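Local coordinates for protein putative hexulose 6 phosphate synthase (Salmonella typhimurium, PDB 3F4W) that is of unconfirmed function but belongs to the orotidine 5'-phosphate decarboxylase / HUMPS family of TIM-barrel proteins, at residues A[65-70]-A[99-104]. Residues are numbered along the deposited sequence; the frame is centred on the assembly and turned at random.
Sequences GGHFES and AKEAGK
His67, in the first turn of helix 66-75, meets Glu101, in the last turn of helix 89-102, across two backbones that make no clear hydrogen bond to each other. Gly65 is the N-cap of the first helix. The second ends in a Schellman motif at Gly103, whose positive phi (66°) accompanies two bonds back into the last turn, among them Lys104 N to Ala99 O at 2.8 Å.

The side chains approach from opposite directions. The imidazole swings out with CG anti to the backbone N (chi1 -168°), and the Glu101 chain, extended beyond CG, brings its carboxylate to the edge of the imidazole. Glu101 CD lies in the ring plane, yet the two planes are turned 39° apart. Glu101 OE1 stands 3.3 Å from His67 NE2. A water bridges the same two atoms, donating to Glu101 OE1 at 2.8 Å and lying 3.2 Å from His67 NE2.

Deeper between the helices, the buried Ser70 OG is satisfied within its own turn by donating to Gly66 O at 2.9 Å. That carbonyl also accepts Ser70 N, from the opposite face of its plane. Ser70 and His67 both touch Ala98, continuing the interface inward.

The contact is small, with 101 Å² buried between the segments, and it lies at the surface, since Glu101 is exposed and His67 partly so. It joins consecutive outer helices of a TIM barrel, those following strands 55-62 and 80-84.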
ATOM      1  N   GLY A  65      -8.453  -5.552   0.321  1.00 17.51           N
ATOM      2  CA  GLY A  65      -9.017  -5.875  -0.978  1.00 18.49           C
ATOM      3  C   GLY A  65      -8.107  -6.830  -1.716  1.00 20.86           C
ATOM      4  O   GLY A  65      -7.854  -6.669  -2.909  1.00 18.75           O
ATOM      5  N   GLY A  66      -7.621  -7.831  -0.988  1.00 13.11           N
ATOM      6  CA  GLY A  66      -6.600  -8.738  -1.470  1.00 15.43           C
ATOM      7  C   GLY A  66      -6.825  -9.367  -2.830  1.00 15.12           C
ATOM      8  O   GLY A  66      -5.988  -9.236  -3.721  1.00 15.63           O
ATOM      9  N   HIS A  67      -7.938 -10.067  -3.000  1.00 13.93           N
ATOM     10  CA  HIS A  67      -8.159 -10.773  -4.254  1.00 13.48           C
ATOM     11  C   HIS A  67      -8.323  -9.817  -5.426  1.00 16.14           C
ATOM     12  O   HIS A  67      -7.742 -10.019  -6.489  1.00 15.65           O
ATOM     13  CB  HIS A  67      -9.366 -11.707  -4.166  1.00 13.77           C
ATOM     14  CG  HIS A  67      -9.461 -12.665  -5.311  1.00 17.53           C
ATOM     15  ND1 HIS A  67      -9.197 -14.010  -5.179  1.00 20.10           N
ATOM     16  CD2 HIS A  67      -9.776 -12.468  -6.614  1.00 14.71           C
ATOM     17  CE1 HIS A  67      -9.353 -14.603  -6.350  1.00 17.81           C
ATOM     18  NE2 HIS A  67      -9.707 -13.691  -7.236  1.00 20.92           N
ATOM     19  N   PHE A  68      -9.114  -8.769  -5.230  1.00 13.81           N
ATOM     20  CA  PHE A  68      -9.413  -7.850  -6.320  1.00 14.83           C
ATOM     21  C   PHE A  68      -8.159  -7.160  -6.849  1.00 15.32           C
ATOM     22  O   PHE A  68      -7.952  -7.067  -8.063  1.00 15.67           O
ATOM     23  CB  PHE A  68     -10.437  -6.807  -5.876  1.00 14.89           C
ATOM     24  CG  PHE A  68     -10.830  -5.857  -6.966  1.00 16.20           C
ATOM     25  CD1 PHE A  68     -11.886  -6.151  -7.810  1.00 21.52           C
ATOM     26  CD2 PHE A  68     -10.140  -4.674  -7.151  1.00 16.92           C
ATOM     27  CE1 PHE A  68     -12.250  -5.275  -8.815  1.00 22.60           C
ATOM     28  CE2 PHE A  68     -10.497  -3.797  -8.155  1.00 20.80           C
ATOM     29  CZ  PHE A  68     -11.551  -4.099  -8.989  1.00 23.52           C
ATOM     30  N   GLU A  69      -7.330  -6.662  -5.939  1.00 17.06           N
ATOM     31  CA  GLU A  69      -6.114  -5.971  -6.335  1.00 17.53           C
ATOM     32  C   GLU A  69      -5.061  -6.937  -6.893  1.00 16.65           C
ATOM     33  O   GLU A  69      -4.374  -6.624  -7.869  1.00 16.91           O
ATOM     34  CB  GLU A  69      -5.553  -5.154  -5.175  1.00 15.75           C
ATOM     35  CG  GLU A  69      -4.292  -4.409  -5.535  1.00 23.01           C
ATOM     36  CD  GLU A  69      -3.993  -3.265  -4.589  1.00 26.71           C
ATOM     37  OE1 GLU A  69      -2.889  -2.693  -4.689  1.00 23.61           O
ATOM     38  OE2 GLU A  69      -4.863  -2.936  -3.754  1.00 26.93           O
ATOM     39  N   SER A  70      -4.945  -8.113  -6.285  1.00 12.76           N
ATOM     40  CA  SER A  70      -4.028  -9.132  -6.789  1.00 11.92           C
ATOM     41  C   SER A  70      -4.373  -9.529  -8.222  1.00 14.78           C
ATOM     42  O   SER A  70      -3.498  -9.608  -9.087  1.00 13.90           O
ATOM     43  CB  SER A  70      -4.035 -10.370  -5.884  1.00 11.78           C
ATOM     44  OG  SER A  70      -3.424 -10.090  -4.637  0.50  7.88           O
ATOM     45  N   ALA A  99      -3.492 -15.687  -6.696  1.00 16.63           N
ATOM     46  CA  ALA A  99      -2.259 -16.187  -7.294  1.00 18.82           C
ATOM     47  C   ALA A  99      -2.442 -17.606  -7.824  1.00 17.61           C
ATOM     48  O   ALA A  99      -2.023 -17.917  -8.941  1.00 20.10           O
ATOM     49  CB  ALA A  99      -1.115 -16.134  -6.289  1.00 15.18           C
ATOM     50  N   LYS A 100      -3.077 -18.460  -7.027  1.00 19.36           N
ATOM     51  CA  LYS A 100      -3.299 -19.846  -7.424  1.00 21.76           C
ATOM     52  C   LYS A 100      -4.122 -19.926  -8.704  1.00 21.62           C
ATOM     53  O   LYS A 100      -3.813 -20.709  -9.601  1.00 23.19           O
ATOM     54  CB  LYS A 100      -3.991 -20.632  -6.310  1.00 22.77           C
ATOM     55  CG  LYS A 100      -3.198 -20.727  -5.016  1.00 29.62           C
ATOM     56  CD  LYS A 100      -1.906 -21.511  -5.192  1.00 32.79           C
ATOM     57  CE  LYS A 100      -1.217 -21.734  -3.849  1.00 33.87           C
ATOM     58  NZ  LYS A 100       0.104 -22.412  -3.987  1.00 46.36           N
ATOM     59  N   GLU A 101      -5.174 -19.117  -8.786  1.00 22.46           N
ATOM     60  CA  GLU A 101      -5.996 -19.077  -9.991  1.00 19.52           C
ATOM     61  C   GLU A 101      -5.148 -18.749 -11.212  1.00 21.85           C
ATOM     62  O   GLU A 101      -5.386 -19.270 -12.300  1.00 25.37           O
ATOM     63  CB  GLU A 101      -7.118 -18.046  -9.845  1.00 21.56           C
ATOM     64  CG  GLU A 101      -8.090 -18.366  -8.723  1.00 20.29           C
ATOM     65  CD  GLU A 101      -8.984 -17.194  -8.364  1.00 24.11           C
ATOM     66  OE1 GLU A 101      -9.176 -16.299  -9.216  1.00 19.98           O
ATOM     67  OE2 GLU A 101      -9.494 -17.178  -7.224  1.00 20.72           O
ATOM     68  N   ALA A 102      -4.152 -17.890 -11.019  1.00 19.32           N
ATOM     69  CA  ALA A 102      -3.330 -17.397 -12.117  1.00 20.43           C
ATOM     70  C   ALA A 102      -2.080 -18.244 -12.335  1.00 19.46           C
ATOM     71  O   ALA A 102      -1.336 -18.032 -13.292  1.00 18.42           O
ATOM     72  CB  ALA A 102      -2.948 -15.947 -11.868  1.00 20.26           C
ATOM     73  N   GLY A 103      -1.853 -19.203 -11.444  1.00 13.81           N
ATOM     74  CA  GLY A 103      -0.641 -19.998 -11.474  1.00 16.43           C
ATOM     75  C   GLY A 103       0.571 -19.139 -11.173  1.00 17.02           C
ATOM     76  O   GLY A 103       1.682 -19.441 -11.601  1.00 20.67           O
ATOM     77  N   LYS A 104       0.356 -18.059 -10.433  0.50  6.15           N
ATOM     78  CA  LYS A 104       1.441 -17.145 -10.106  0.50  5.55           C
ATOM     79  C   LYS A 104       1.758 -17.157  -8.606  0.50  7.83           C
ATOM     80  O   LYS A 104       1.472 -18.132  -7.917  0.50  1.57           O
ATOM     81  CB  LYS A 104       1.125 -15.746 -10.635  0.50  6.80           C
ATOM     82  CG  LYS A 104       0.838 -15.759 -12.134  0.50  7.36           C
ATOM     83  CD  LYS A 104       0.619 -14.373 -12.701  0.50  8.61           C
ATOM     84  CE  LYS A 104       0.380 -14.425 -14.205  0.50  9.22           C
ATOM     85  NZ  LYS A 104       0.039 -13.082 -14.763  0.50  5.18           N
TER
HETATM   86  O   HOH W   1     -11.759 -15.131  -9.302  1.00 19.44           O